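Local coordinates for protein glutaredoxin-glutathione complex (Polygonaceae, PDB 5KQA) that binds glutathione in a pocket of its thioredoxin-like fold and probably catalyses glutathione-dependent thiol-disulfide exchange, as a monomeric plant glutaredoxin, at residues A[58-63]-A[118-123]. Residues are numbered along the deposited sequence; the frame is centred on the assembly and turned at random.
Sequences DQLGAR and PMLTEC
Leu120 meets Leu60 and Ala62 mainly through one methyl group, CD1, joining the C-terminal end of helix 48-60 to the final helix, 116-122, of this thioredoxin-fold glutaredoxin. Its CD1 lies 3.9 Å from CD1 of Leu60, the two leucine side chains crossing at about a right angle, and 4.0 Å from CB of Ala62. In both leucines CG stands anti to the carbonyl carbon (chi1 -67° in Leu60, -74° in Leu120), which carries the branched end out from its helix to the other segment. Leucine suits these places by its reach, whereas Ala62, buried, offers one short methyl that Leu120 can approach closely. Between the two partners, Gly61 ends the helix in a Schellman motif with positive phi (78°), which glycine adopts easily; its N bonds Asp58 O at 3.1 Å. The chain then leaves extended toward strand 65-68. Beyond this first shell, Ile126 touches both Ala62 and Leu120, while Ile96 of strand 93-96 packs on Leu120, so the small contact belongs to a wider apolar cluster. Backbone hydrogen bonds also link Ala125 with Arg63 and Ile126 with Leu120, and on helix 116-122 the hydroxyl OG1 of Thr121 is hydrogen-bonded to Val117 O.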
loop_
_atom_site.group_PDB
_atom_site.type_symbol
_atom_site.label_atom_id
_atom_site.label_comp_id
_atom_site.label_asym_id
_atom_site.label_seq_id
_atom_site.Cartn_x
_atom_site.Cartn_y
_atom_site.Cartn_z
ATOM N N ASP A 58 -5.897 -2.354 -11.756
ATOM C CA ASP A 58 -5.647 -2.563 -13.186
ATOM C C ASP A 58 -6.866 -2.146 -14.009
ATOM O O ASP A 58 -6.762 -1.370 -14.967
ATOM C CB ASP A 58 -5.305 -4.032 -13.490
ATOM C CG ASP A 58 -3.942 -4.457 -12.940
ATOM O OD1 ASP A 58 -3.053 -3.598 -12.767
ATOM O OD2 ASP A 58 -3.759 -5.669 -12.688
ATOM N N GLN A 59 -8.025 -2.667 -13.616
ATOM C CA GLN A 59 -9.271 -2.450 -14.346
ATOM C C GLN A 59 -9.744 -0.989 -14.265
ATOM O O GLN A 59 -10.396 -0.480 -15.184
ATOM C CB GLN A 59 -10.341 -3.413 -13.822
ATOM C CG GLN A 59 -9.982 -4.881 -14.078
ATOM C CD GLN A 59 -10.988 -5.861 -13.503
ATOM O OE1 GLN A 59 -11.615 -5.596 -12.478
ATOM N NE2 GLN A 59 -11.144 -7.003 -14.163
ATOM N N LEU A 60 -9.393 -0.309 -13.178
ATOM C CA LEU A 60 -9.737 1.103 -13.017
ATOM C C LEU A 60 -8.815 2.019 -13.804
ATOM O O LEU A 60 -9.060 3.223 -13.884
ATOM C CB LEU A 60 -9.686 1.517 -11.548
ATOM C CG LEU A 60 -10.697 0.934 -10.570
ATOM C CD1 LEU A 60 -10.420 1.523 -9.193
ATOM C CD2 LEU A 60 -12.126 1.214 -11.013
ATOM N N GLY A 61 -7.744 1.465 -14.367
ATOM C CA GLY A 61 -6.788 2.263 -15.124
ATOM C C GLY A 61 -5.840 3.067 -14.244
ATOM O O GLY A 61 -5.274 4.083 -14.660
ATOM N N ALA A 62 -5.656 2.607 -13.015
ATOM C CA ALA A 62 -4.817 3.323 -12.064
ATOM C C ALA A 62 -3.415 2.725 -12.030
ATOM O O ALA A 62 -3.252 1.509 -12.024
ATOM C CB ALA A 62 -5.450 3.296 -10.670
ATOM N N ARG A 63 -2.395 3.572 -12.008
ATOM C CA ARG A 63 -1.049 3.034 -11.884
ATOM C C ARG A 63 -0.616 3.027 -10.424
ATOM O O ARG A 63 -0.842 3.984 -9.675
ATOM C CB ARG A 63 -0.053 3.809 -12.750
ATOM C CG ARG A 63 0.402 5.139 -12.202
ATOM C CD ARG A 63 1.492 5.702 -13.107
ATOM N NE ARG A 63 1.100 5.626 -14.515
ATOM C CZ ARG A 63 1.953 5.626 -15.536
ATOM N NH1 ARG A 63 3.261 5.693 -15.316
ATOM N NH2 ARG A 63 1.495 5.552 -16.781
ATOM N N PRO A 118 -12.334 9.182 -7.502
ATOM C CA PRO A 118 -11.989 10.587 -7.247
ATOM C C PRO A 118 -10.713 10.737 -6.413
ATOM O O PRO A 118 -9.944 11.662 -6.667
ATOM C CB PRO A 118 -13.208 11.122 -6.476
ATOM C CG PRO A 118 -14.338 10.221 -6.895
ATOM C CD PRO A 118 -13.706 8.861 -7.058
ATOM N N MET A 119 -10.506 9.861 -5.429
ATOM C CA MET A 119 -9.278 9.886 -4.624
ATOM C C MET A 119 -8.067 9.598 -5.494
ATOM O O MET A 119 -7.023 10.245 -5.357
ATOM C CB MET A 119 -9.327 8.856 -3.491
ATOM C CG MET A 119 -10.319 9.132 -2.380
ATOM S SD MET A 119 -10.431 7.696 -1.282
ATOM C CE MET A 119 -8.701 7.322 -1.082
ATOM N N LEU A 120 -8.217 8.609 -6.376
ATOM C CA LEU A 120 -7.151 8.196 -7.280
ATOM C C LEU A 120 -6.832 9.299 -8.284
ATOM O O LEU A 120 -5.686 9.502 -8.663
ATOM C CB LEU A 120 -7.542 6.905 -8.011
ATOM C CG LEU A 120 -7.505 5.623 -7.170
ATOM C CD1 LEU A 120 -8.154 4.462 -7.917
ATOM C CD2 LEU A 120 -6.075 5.257 -6.797
ATOM N N THR A 121 -7.862 10.023 -8.699
ATOM C CA THR A 121 -7.693 11.111 -9.642
ATOM C C THR A 121 -7.066 12.326 -8.966
ATOM O O THR A 121 -6.210 12.991 -9.543
ATOM C CB THR A 121 -9.045 11.508 -10.271
ATOM O OG1 THR A 121 -9.598 10.377 -10.957
ATOM C CG2 THR A 121 -8.867 12.660 -11.248
ATOM N N GLU A 122 -7.496 12.599 -7.738
ATOM C CA GLU A 122 -7.073 13.788 -7.003
ATOM C C GLU A 122 -5.559 13.807 -6.798
ATOM O O GLU A 122 -4.939 14.874 -6.744
ATOM C CB GLU A 122 -7.805 13.859 -5.646
ATOM C CG GLU A 122 -7.675 15.181 -4.878
ATOM C CD GLU A 122 -6.716 15.109 -3.685
ATOM O OE1 GLU A 122 -5.960 14.122 -3.569
ATOM O OE2 GLU A 122 -6.717 16.045 -2.853
ATOM N N CYS A 123 -4.959 12.624 -6.710
ATOM C CA CYS A 123 -3.531 12.525 -6.405
ATOM C C CYS A 123 -2.682 12.113 -7.599
ATOM O O CYS A 123 -1.465 11.928 -7.462
ATOM C CB CYS A 123 -3.304 11.528 -5.278
ATOM S SG CYS A 123 -3.582 9.843 -5.781
#